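Local structure of homoserine O-acetyltransferase (Bacillus anthracis str. 'Ames Ancestor', 3I1I) at residues T18-R23 / V126-D131; Y120-P125 / W280-K285; I160-A165 / L288-A293. The protein probably transfers an acetyl group from acetyl-CoA to the hydroxyl of homoserine, an early step on the route to methionine. All blocks are in the same frame, centred on the assembly; numbering follows the deposited sequence.

The three contacts lie in an alpha/beta hydrolase fold, and all touch the second subunit. Contact 1 and contact 2 are partly buried; contact 3, nearer the centre of the chain, is wholly buried. Contacts 2 and 3 both use helix 277-289, contact 2 through the body of the helix and contact 3 through the residues that follow its C-terminal end. Residues 120-125 run straight into 126-131, so contacts 1 and 2 adjoin, and the salt bridge from Arg23 to Asp123 joins them again. Their chemistry differs: a carboxylate and a water hold a hairpin turn in contact 1, a tyrosine and selenomethionines dominate contact 2, and two waters fill out contact 3.

Contact 1. Residues T18-R23 / V126-D131; sequences TFENGR and VFTFLD
Val126 and Asn21 open the contact, in which the hairpin turn between strands 10-18 and 24-34 rests on the capped N-terminus of helix 129-142 in an alpha/beta hydrolase fold. The carbonyl of Val126 turns toward the type I turn of Phe19 to Gly22, and a water bridges the two: it gives one hydrogen to Val126 O at 2.6 Å and accepts from Asn21 N. Asn21 suits the turn because its OD1 takes the N-H of Arg23, an Asx turn. Next along, Phe127 lays CB against the edge of the Phe19 ring, 3.8 Å from CE1. Thr128 is the N-cap; its OG1 accepts from Asp131 N and, weakly, from Leu130 N. In the conformer given, Glu20 rests its carboxylate carbon on Leu130 CD2 and pairs with Arg134. Asp131 completes the capping box by receiving Thr128 N at OD2, on the anti side of the carboxylate. Asp131 OD2 also takes the water's second hydrogen, at 2.7 Å. Asp131 CG stands anti to its carbonyl carbon (chi1 -72°), which carries the carboxylate across to the turn. There Asp131 OD1, also bonded to Tyr17 OH, accepts from Glu20 N through its syn lone pair at 2.8 Å.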
loop_
_atom_site.group_PDB
_atom_site.type_symbol
_atom_site.label_atom_id
_atom_site.label_comp_id
_atom_site.label_asym_id
_atom_site.label_seq_id
_atom_site.Cartn_x
_atom_site.Cartn_y
_atom_site.Cartn_z
ATOM N N THR A 18 -0.282 15.288 -30.393
ATOM C CA THR A 18 0.997 14.663 -30.104
ATOM C C THR A 18 1.402 14.864 -28.648
ATOM O O THR A 18 1.604 15.986 -28.179
ATOM C CB THR A 18 2.088 15.182 -31.046
ATOM O OG1 THR A 18 1.691 14.889 -32.398
ATOM C CG2 THR A 18 3.452 14.520 -30.735
ATOM N N PHE A 19 1.511 13.754 -27.941
ATOM C CA PHE A 19 1.876 13.754 -26.524
ATOM C C PHE A 19 3.366 14.102 -26.372
ATOM O O PHE A 19 4.186 13.955 -27.332
ATOM C CB PHE A 19 1.601 12.372 -25.901
ATOM C CG PHE A 19 0.149 12.082 -25.645
ATOM C CD1 PHE A 19 -0.319 11.963 -24.353
ATOM C CD2 PHE A 19 -0.752 11.915 -26.700
ATOM C CE1 PHE A 19 -1.672 11.676 -24.101
ATOM C CE2 PHE A 19 -2.112 11.618 -26.465
ATOM C CZ PHE A 19 -2.571 11.519 -25.160
ATOM N N GLU A 20 3.724 14.519 -25.163
ATOM C CA GLU A 20 5.095 14.897 -24.860
ATOM C C GLU A 20 6.088 13.761 -25.151
ATOM O O GLU A 20 7.241 14.011 -25.500
ATOM C CB GLU A 20 5.195 15.368 -23.407
ATOM C CG GLU A 20 4.543 16.762 -23.180
ATOM C CD GLU A 20 5.281 17.897 -23.929
ATOM O OE1 GLU A 20 6.534 17.814 -24.047
ATOM O OE2 GLU A 20 4.616 18.871 -24.391
ATOM N N ASN A 21 5.639 12.502 -25.025
ATOM C CA ASN A 21 6.503 11.361 -25.380
ATOM C C ASN A 21 6.474 11.007 -26.857
ATOM O O ASN A 21 7.070 10.019 -27.272
ATOM C CB ASN A 21 6.207 10.110 -24.537
ATOM C CG ASN A 21 4.801 9.585 -24.730
ATOM O OD1 ASN A 21 4.190 9.764 -25.779
ATOM N ND2 ASN A 21 4.277 8.920 -23.693
ATOM N N GLY A 22 5.766 11.791 -27.656
ATOM C CA GLY A 22 5.832 11.628 -29.084
ATOM C C GLY A 22 4.730 10.805 -29.665
ATOM O O GLY A 22 4.625 10.738 -30.872
ATOM N N ARG A 23 3.902 10.163 -28.856
ATOM C CA ARG A 23 2.788 9.394 -29.407
ATOM C C ARG A 23 1.694 10.353 -29.969
ATOM O O ARG A 23 1.411 11.392 -29.358
ATOM C CB ARG A 23 2.218 8.497 -28.319
ATOM C CG ARG A 23 1.072 7.607 -28.754
ATOM C CD ARG A 23 1.556 6.402 -29.518
ATOM N NE ARG A 23 0.417 5.521 -29.767
ATOM C CZ ARG A 23 -0.093 4.661 -28.889
ATOM N NH1 ARG A 23 0.446 4.507 -27.677
ATOM N NH2 ARG A 23 -1.159 3.950 -29.232
ATOM N N VAL A 126 1.632 7.093 -22.014
ATOM C CA VAL A 126 1.875 7.816 -20.802
ATOM C C VAL A 126 1.630 9.286 -21.056
ATOM O O VAL A 126 2.132 9.851 -22.088
ATOM C CB VAL A 126 3.314 7.609 -20.335
ATOM C CG1 VAL A 126 3.619 8.531 -19.156
ATOM C CG2 VAL A 126 3.540 6.096 -20.003
ATOM N N PHE A 127 0.864 9.896 -20.142
ATOM C CA PHE A 127 0.644 11.322 -20.156
ATOM C C PHE A 127 1.164 12.002 -18.897
ATOM O O PHE A 127 1.239 11.385 -17.835
ATOM C CB PHE A 127 -0.854 11.637 -20.348
ATOM C CG PHE A 127 -1.667 11.645 -19.066
ATOM C CD1 PHE A 127 -1.950 12.834 -18.433
ATOM C CD2 PHE A 127 -2.161 10.461 -18.525
ATOM C CE1 PHE A 127 -2.706 12.866 -17.282
ATOM C CE2 PHE A 127 -2.911 10.461 -17.362
ATOM C CZ PHE A 127 -3.186 11.667 -16.727
ATOM N N THR A 128 1.466 13.295 -19.046
ATOM C CA THR A 128 1.828 14.166 -17.960
ATOM C C THR A 128 0.830 15.311 -17.865
ATOM O O THR A 128 -0.028 15.497 -18.731
ATOM C CB THR A 128 3.190 14.794 -18.210
ATOM O OG1 THR A 128 3.102 15.732 -19.305
ATOM C CG2 THR A 128 4.204 13.705 -18.507
ATOM N N PHE A 129 0.949 16.098 -16.815
ATOM C CA PHE A 129 0.082 17.246 -16.654
ATOM C C PHE A 129 0.453 18.358 -17.579
ATOM O O PHE A 129 -0.320 19.274 -17.775
ATOM C CB PHE A 129 0.002 17.682 -15.182
ATOM C CG PHE A 129 -0.712 16.653 -14.318
ATOM C CD1 PHE A 129 -2.040 16.297 -14.595
ATOM C CD2 PHE A 129 -0.053 15.996 -13.294
ATOM C CE1 PHE A 129 -2.694 15.318 -13.860
ATOM C CE2 PHE A 129 -0.710 15.011 -12.556
ATOM C CZ PHE A 129 -2.035 14.666 -12.853
ATOM N N LEU A 130 1.621 18.263 -18.205
ATOM C CA LEU A 130 1.943 19.175 -19.293
ATOM C C LEU A 130 1.095 18.838 -20.538
ATOM O O LEU A 130 0.599 19.762 -21.218
ATOM C CB LEU A 130 3.416 19.187 -19.584
ATOM C CG LEU A 130 3.878 20.017 -20.781
ATOM C CD1 LEU A 130 3.295 21.422 -20.754
ATOM C CD2 LEU A 130 5.446 20.010 -20.800
ATOM N N ASP A 131 0.873 17.548 -20.800
ATOM C CA ASP A 131 -0.034 17.153 -21.900
ATOM C C ASP A 131 -1.415 17.753 -21.721
ATOM O O ASP A 131 -1.984 18.270 -22.681
ATOM C CB ASP A 131 -0.149 15.655 -22.024
ATOM C CG ASP A 131 1.115 15.026 -22.579
ATOM O OD1 ASP A 131 1.545 15.486 -23.649
ATOM O OD2 ASP A 131 1.683 14.092 -21.957
HETATM O O HOH W 1 3.347 12.083 -22.769
#

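Contact 2. Residues Y120-P125 / W280-K285; sequences YAMDFP and WMYTAK
Tyr282 OH gives its hydrogen to the carbonyl oxygen of Phe124, the one hydrogen bond between the two segments, 2.6 Å from Tyr282 OH to Phe124 O. The hydroxyl comes in from the side of the carbonyl, at a C=O...O angle of 122° and tilted 29° out of the carbonyl plane. Met122 O also lies near the hydroxyl, but at an angle too poor for a bond. A tyrosine suits this place because its long ring reaches from the helix to the loop and still ends in a donor for a backbone oxygen.

Beyond the hydroxyl, the Tyr282 ring is packed by its neighbours. The edge of Phe124 points at one face of it in a T-shaped pair, with centroids 5.6 Å apart and planes at 86°. CD2 of Phe124 leads, 3.9 Å from Tyr282 CE2; Phe124 CG, anti to its backbone N, places the ring beside the tyrosine while Phe124 CB closes on the hydroxyl end.

In the alpha/beta hydrolase fold seen here, the contact joins the loop that leads from strand 87-91 to helix 129-142 onto helix 277-289. Met122, like Met281 present as selenomethionine, reaches the same tyrosine obliquely, a Met-aromatic contact, with SE 5.2 Å from the ring centroid. Its chain bends at chi2 and again at chi3, bringing the methyl CE of Met122 round to Tyr282 CE1 at 3.7 Å and on to the methyl of Met281. Such flexible, unbranched side chains adapt to the neighbouring surfaces, here Arg201 of helix 186-202 and Val254 of the second subunit, which packs on Met122, Met281 and Tyr282.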
loop_
_atom_site.group_PDB
_atom_site.type_symbol
_atom_site.label_atom_id
_atom_site.label_comp_id
_atom_site.label_asym_id
_atom_site.label_seq_id
_atom_site.Cartn_x
_atom_site.Cartn_y
_atom_site.Cartn_z
ATOM N N TYR A 120 -7.678 0.918 -25.985
ATOM C CA TYR A 120 -6.241 1.123 -25.858
ATOM C C TYR A 120 -5.644 0.238 -24.759
ATOM O O TYR A 120 -4.564 -0.336 -24.928
ATOM C CB TYR A 120 -5.942 2.583 -25.515
ATOM C CG TYR A 120 -6.007 3.537 -26.685
ATOM C CD1 TYR A 120 -4.963 3.609 -27.591
ATOM C CD2 TYR A 120 -7.082 4.388 -26.866
ATOM C CE1 TYR A 120 -4.997 4.470 -28.656
ATOM C CE2 TYR A 120 -7.121 5.258 -27.934
ATOM C CZ TYR A 120 -6.066 5.290 -28.823
ATOM O OH TYR A 120 -6.054 6.159 -29.878
ATOM N N ALA A 121 -6.346 0.147 -23.631
ATOM C CA ALA A 121 -5.830 -0.552 -22.472
ATOM C C ALA A 121 -4.407 -0.055 -22.165
ATOM O O ALA A 121 -4.150 1.147 -22.253
ATOM C CB ALA A 121 -5.900 -2.076 -22.692
HETATM N N MSE A 122 -3.482 -0.957 -21.846
HETATM C CA MSE A 122 -2.092 -0.572 -21.548
HETATM C C MSE A 122 -1.290 -0.115 -22.766
HETATM O O MSE A 122 -0.135 0.343 -22.620
HETATM C CB MSE A 122 -1.348 -1.687 -20.809
HETATM C CG MSE A 122 -1.977 -2.060 -19.477
HETATM SE SE MSE A 122 -2.382 -0.520 -18.301
HETATM C CE MSE A 122 -0.581 0.211 -18.168
ATOM N N ASP A 123 -1.887 -0.176 -23.956
ATOM C CA ASP A 123 -1.302 0.517 -25.095
ATOM C C ASP A 123 -1.551 2.036 -25.048
ATOM O O ASP A 123 -1.011 2.772 -25.876
ATOM C CB ASP A 123 -1.794 -0.074 -26.424
ATOM C CG ASP A 123 -1.099 0.558 -27.644
ATOM O OD1 ASP A 123 0.148 0.602 -27.662
ATOM O OD2 ASP A 123 -1.803 1.054 -28.558
ATOM N N PHE A 124 -2.339 2.533 -24.089
ATOM C CA PHE A 124 -2.493 3.986 -23.998
ATOM C C PHE A 124 -1.166 4.664 -23.664
ATOM O O PHE A 124 -0.374 4.137 -22.898
ATOM C CB PHE A 124 -3.562 4.397 -22.991
ATOM C CG PHE A 124 -4.021 5.811 -23.173
ATOM C CD1 PHE A 124 -4.960 6.117 -24.147
ATOM C CD2 PHE A 124 -3.476 6.832 -22.420
ATOM C CE1 PHE A 124 -5.379 7.414 -24.355
ATOM C CE2 PHE A 124 -3.885 8.140 -22.612
ATOM C CZ PHE A 124 -4.832 8.440 -23.592
ATOM N N PRO A 125 -0.902 5.835 -24.256
ATOM C CA PRO A 125 0.389 6.440 -23.961
ATOM C C PRO A 125 0.440 7.065 -22.583
ATOM O O PRO A 125 -0.569 7.519 -22.071
ATOM C CB PRO A 125 0.521 7.546 -25.008
ATOM C CG PRO A 125 -0.867 7.867 -25.405
ATOM C CD PRO A 125 -1.645 6.583 -25.282
ATOM N N TRP A 280 -6.936 4.901 -13.300
ATOM C CA TRP A 280 -6.327 5.238 -12.031
ATOM C C TRP A 280 -4.813 5.091 -12.129
ATOM O O TRP A 280 -4.108 5.967 -11.699
ATOM C CB TRP A 280 -6.879 4.337 -10.914
ATOM C CG TRP A 280 -6.435 4.783 -9.568
ATOM C CD1 TRP A 280 -5.186 4.631 -9.000
ATOM C CD2 TRP A 280 -7.220 5.496 -8.636
ATOM N NE1 TRP A 280 -5.166 5.210 -7.757
ATOM C CE2 TRP A 280 -6.405 5.747 -7.505
ATOM C CE3 TRP A 280 -8.546 5.936 -8.633
ATOM C CZ2 TRP A 280 -6.869 6.429 -6.390
ATOM C CZ3 TRP A 280 -9.014 6.636 -7.524
ATOM C CH2 TRP A 280 -8.178 6.859 -6.406
HETATM N N MSE A 281 -4.329 4.001 -12.714
HETATM C CA MSE A 281 -2.888 3.807 -12.855
HETATM C C MSE A 281 -2.239 4.955 -13.656
HETATM O O MSE A 281 -1.201 5.476 -13.228
HETATM C CB MSE A 281 -2.514 2.500 -13.579
HETATM C CG MSE A 281 -2.893 1.196 -12.922
HETATM SE SE MSE A 281 -2.158 -0.300 -14.037
HETATM C CE MSE A 281 -0.783 0.593 -14.938
ATOM N N TYR A 282 -2.799 5.286 -14.826
ATOM C CA TYR A 282 -2.195 6.314 -15.705
ATOM C C TYR A 282 -2.135 7.668 -15.016
ATOM O O TYR A 282 -1.116 8.377 -15.113
ATOM C CB TYR A 282 -2.936 6.449 -17.025
ATOM C CG TYR A 282 -2.457 5.482 -18.062
ATOM C CD1 TYR A 282 -2.947 4.199 -18.107
ATOM C CD2 TYR A 282 -1.493 5.840 -19.004
ATOM C CE1 TYR A 282 -2.499 3.294 -19.046
ATOM C CE2 TYR A 282 -1.054 4.929 -19.958
ATOM C CZ TYR A 282 -1.566 3.662 -19.960
ATOM O OH TYR A 282 -1.171 2.718 -20.865
ATOM N N THR A 283 -3.194 7.981 -14.269
ATOM C CA THR A 283 -3.276 9.248 -13.534
ATOM C C THR A 283 -2.273 9.211 -12.376
ATOM O O THR A 283 -1.555 10.183 -12.177
ATOM C CB THR A 283 -4.707 9.498 -13.028
ATOM O OG1 THR A 283 -5.581 9.463 -14.142
ATOM C CG2 THR A 283 -4.847 10.871 -12.333
ATOM N N ALA A 284 -2.185 8.084 -11.648
ATOM C CA ALA A 284 -1.129 7.922 -10.616
ATOM C C ALA A 284 0.267 8.089 -11.242
ATOM O O ALA A 284 1.144 8.764 -10.676
ATOM C CB ALA A 284 -1.252 6.588 -9.849
ATOM N N LYS A 285 0.449 7.530 -12.433
ATOM C CA LYS A 285 1.712 7.702 -13.162
ATOM C C LYS A 285 2.017 9.189 -13.478
ATOM O O LYS A 285 3.141 9.666 -13.299
ATOM C CB LYS A 285 1.689 6.884 -14.447
ATOM C CG LYS A 285 3.004 6.932 -15.246
ATOM C CD LYS A 285 4.127 6.053 -14.661
ATOM C CE LYS A 285 5.361 6.179 -15.558
ATOM N NZ LYS A 285 6.376 5.071 -15.529
#

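Contact 3. Residues I160-A165 / L288-A293; sequences IAQQWA and LLHDIA
Gln163 of helix 156-167 meets His290, Asp291 and Ile292, just past helix 277-289, mainly through its amide end. From CB the chain leaves with CG anti to the carbonyl carbon and then folds over at chi2 (-72°), a bend that swings the amide toward residues 290-292. CG lies against the backbone of Phe129, and CD of Gln163 touches CB of Leu130 and also comes within 4.2 Å of Ile292 CG2. At the tip, NE2 gives hydrogens to two waters. One, 2.9 Å from Gln163 NE2, lies in the plane of the His290 ring at its edge and is 2.7 Å from His290 ND1; the second, 3.2 Å from Gln163 NE2, lies within bonding distance of Asp291 O and probably donates to it. Glutamine fits here because its amide N-H groups can reach both a ring nitrogen and a backbone carbonyl through water, where no direct bond is made.

Ile292 CG2, a methyl of its beta-branched side chain, lies 4.0 Å from Gln162 CB. The Gln162 and His290 side chains cross at about a right angle, amide and ring planes 54° apart, and their NE2 atoms converge on one acceptor, Asn181 O; Gln162 NE2 also bonds Gly158 O.

Helix 156-167 follows Ser155, the probable nucleophile of a GxSxG elbow. The contact thus packs the chain after helix 277-289 on the helix that follows this elbow, itself a hallmark of the alpha/beta hydrolase fold.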
loop_
_atom_site.group_PDB
_atom_site.type_symbol
_atom_site.label_atom_id
_atom_site.label_comp_id
_atom_site.label_asym_id
_atom_site.label_seq_id
_atom_site.Cartn_x
_atom_site.Cartn_y
_atom_site.Cartn_z
ATOM N N ILE A 160 -1.189 21.120 -13.143
ATOM C CA ILE A 160 -1.526 21.621 -14.437
ATOM C C ILE A 160 -1.352 23.145 -14.466
ATOM O O ILE A 160 -0.757 23.703 -15.406
ATOM C CB ILE A 160 -2.954 21.248 -14.833
ATOM C CG1 ILE A 160 -3.098 19.728 -14.929
ATOM C CG2 ILE A 160 -3.342 21.925 -16.146
ATOM C CD1 ILE A 160 -4.510 19.171 -14.480
ATOM N N ALA A 161 -1.804 23.822 -13.428
ATOM C CA ALA A 161 -1.695 25.285 -13.425
ATOM C C ALA A 161 -0.231 25.686 -13.457
ATOM O O ALA A 161 0.134 26.708 -14.044
ATOM C CB ALA A 161 -2.386 25.887 -12.223
ATOM N N GLN A 162 0.617 24.896 -12.801
ATOM C CA GLN A 162 2.011 25.270 -12.754
ATOM C C GLN A 162 2.637 25.060 -14.126
ATOM O O GLN A 162 3.481 25.832 -14.532
ATOM C CB GLN A 162 2.770 24.490 -11.687
ATOM C CG GLN A 162 2.548 24.997 -10.288
ATOM C CD GLN A 162 3.082 24.011 -9.247
ATOM O OE1 GLN A 162 4.162 24.204 -8.717
ATOM N NE2 GLN A 162 2.327 22.940 -8.984
ATOM N N GLN A 163 2.215 24.022 -14.825
ATOM C CA GLN A 163 2.724 23.758 -16.173
ATOM C C GLN A 163 2.325 24.890 -17.144
ATOM O O GLN A 163 3.135 25.346 -17.945
ATOM C CB GLN A 163 2.253 22.388 -16.651
ATOM C CG GLN A 163 2.906 21.211 -15.917
ATOM C CD GLN A 163 4.371 21.024 -16.306
ATOM O OE1 GLN A 163 5.009 21.937 -16.842
ATOM N NE2 GLN A 163 4.911 19.831 -16.043
ATOM N N TRP A 164 1.125 25.419 -16.994
ATOM C CA TRP A 164 0.733 26.643 -17.706
ATOM C C TRP A 164 1.665 27.836 -17.450
ATOM O O TRP A 164 2.113 28.511 -18.383
ATOM C CB TRP A 164 -0.673 27.083 -17.281
ATOM C CG TRP A 164 -1.743 26.543 -18.105
ATOM C CD1 TRP A 164 -2.417 25.409 -17.888
ATOM C CD2 TRP A 164 -2.301 27.135 -19.288
ATOM N NE1 TRP A 164 -3.368 25.244 -18.846
ATOM C CE2 TRP A 164 -3.305 26.287 -19.731
ATOM C CE3 TRP A 164 -2.030 28.288 -20.012
ATOM C CZ2 TRP A 164 -4.065 26.555 -20.857
ATOM C CZ3 TRP A 164 -2.795 28.558 -21.136
ATOM C CH2 TRP A 164 -3.775 27.693 -21.557
ATOM N N ALA A 165 1.920 28.106 -16.174
ATOM C CA ALA A 165 2.764 29.231 -15.796
ATOM C C ALA A 165 4.200 29.088 -16.360
ATOM O O ALA A 165 4.804 30.062 -16.833
ATOM C CB ALA A 165 2.787 29.394 -14.283
ATOM N N LEU A 288 3.123 10.829 -10.256
ATOM C CA LEU A 288 4.480 10.428 -9.887
ATOM C C LEU A 288 5.560 11.052 -10.809
ATOM O O LEU A 288 6.667 11.349 -10.360
ATOM C CB LEU A 288 4.539 8.913 -9.877
ATOM C CG LEU A 288 5.734 8.006 -10.011
ATOM C CD1 LEU A 288 5.097 6.613 -9.953
ATOM C CD2 LEU A 288 6.478 8.204 -11.320
ATOM N N LEU A 289 5.205 11.261 -12.075
ATOM C CA LEU A 289 6.078 11.945 -13.017
ATOM C C LEU A 289 6.095 13.466 -12.864
ATOM O O LEU A 289 6.940 14.098 -13.503
ATOM C CB LEU A 289 5.654 11.635 -14.456
ATOM C CG LEU A 289 5.937 10.221 -14.953
ATOM C CD1 LEU A 289 5.283 10.025 -16.306
ATOM C CD2 LEU A 289 7.450 9.926 -14.957
ATOM N N HIS A 290 5.194 14.060 -12.059
ATOM C CA HIS A 290 5.082 15.505 -12.021
ATOM C C HIS A 290 6.348 16.231 -11.536
ATOM O O HIS A 290 6.779 16.084 -10.398
ATOM C CB HIS A 290 3.892 15.972 -11.184
ATOM C CG HIS A 290 3.857 17.453 -10.980
ATOM N ND1 HIS A 290 3.637 18.334 -12.016
ATOM C CD2 HIS A 290 4.071 18.212 -9.875
ATOM C CE1 HIS A 290 3.712 19.576 -11.561
ATOM N NE2 HIS A 290 3.965 19.531 -10.260
ATOM N N ASP A 291 6.861 17.102 -12.400
ATOM C CA ASP A 291 8.161 17.750 -12.246
ATOM C C ASP A 291 8.275 18.886 -13.242
ATOM O O ASP A 291 8.570 18.645 -14.430
ATOM C CB ASP A 291 9.254 16.748 -12.582
ATOM C CG ASP A 291 10.651 17.292 -12.330
ATOM O OD1 ASP A 291 10.750 18.431 -11.817
ATOM O OD2 ASP A 291 11.649 16.553 -12.619
ATOM N N ILE A 292 7.997 20.110 -12.794
ATOM C CA ILE A 292 8.084 21.252 -13.682
ATOM C C ILE A 292 9.537 21.437 -14.190
ATOM O O ILE A 292 9.744 21.943 -15.299
ATOM C CB ILE A 292 7.488 22.573 -13.074
ATOM C CG1 ILE A 292 8.345 23.102 -11.933
ATOM C CG2 ILE A 292 6.015 22.389 -12.674
ATOM C CD1 ILE A 292 8.007 24.526 -11.522
ATOM N N ALA A 293 10.540 20.976 -13.427
ATOM C CA ALA A 293 11.946 20.995 -13.911
ATOM C C ALA A 293 12.224 19.999 -15.021
ATOM O O ALA A 293 13.252 20.081 -15.667
ATOM C CB ALA A 293 12.948 20.768 -12.749
HETATM O O HOH W 2 3.539 17.660 -14.648
HETATM O O HOH W 3 7.611 18.783 -17.311
#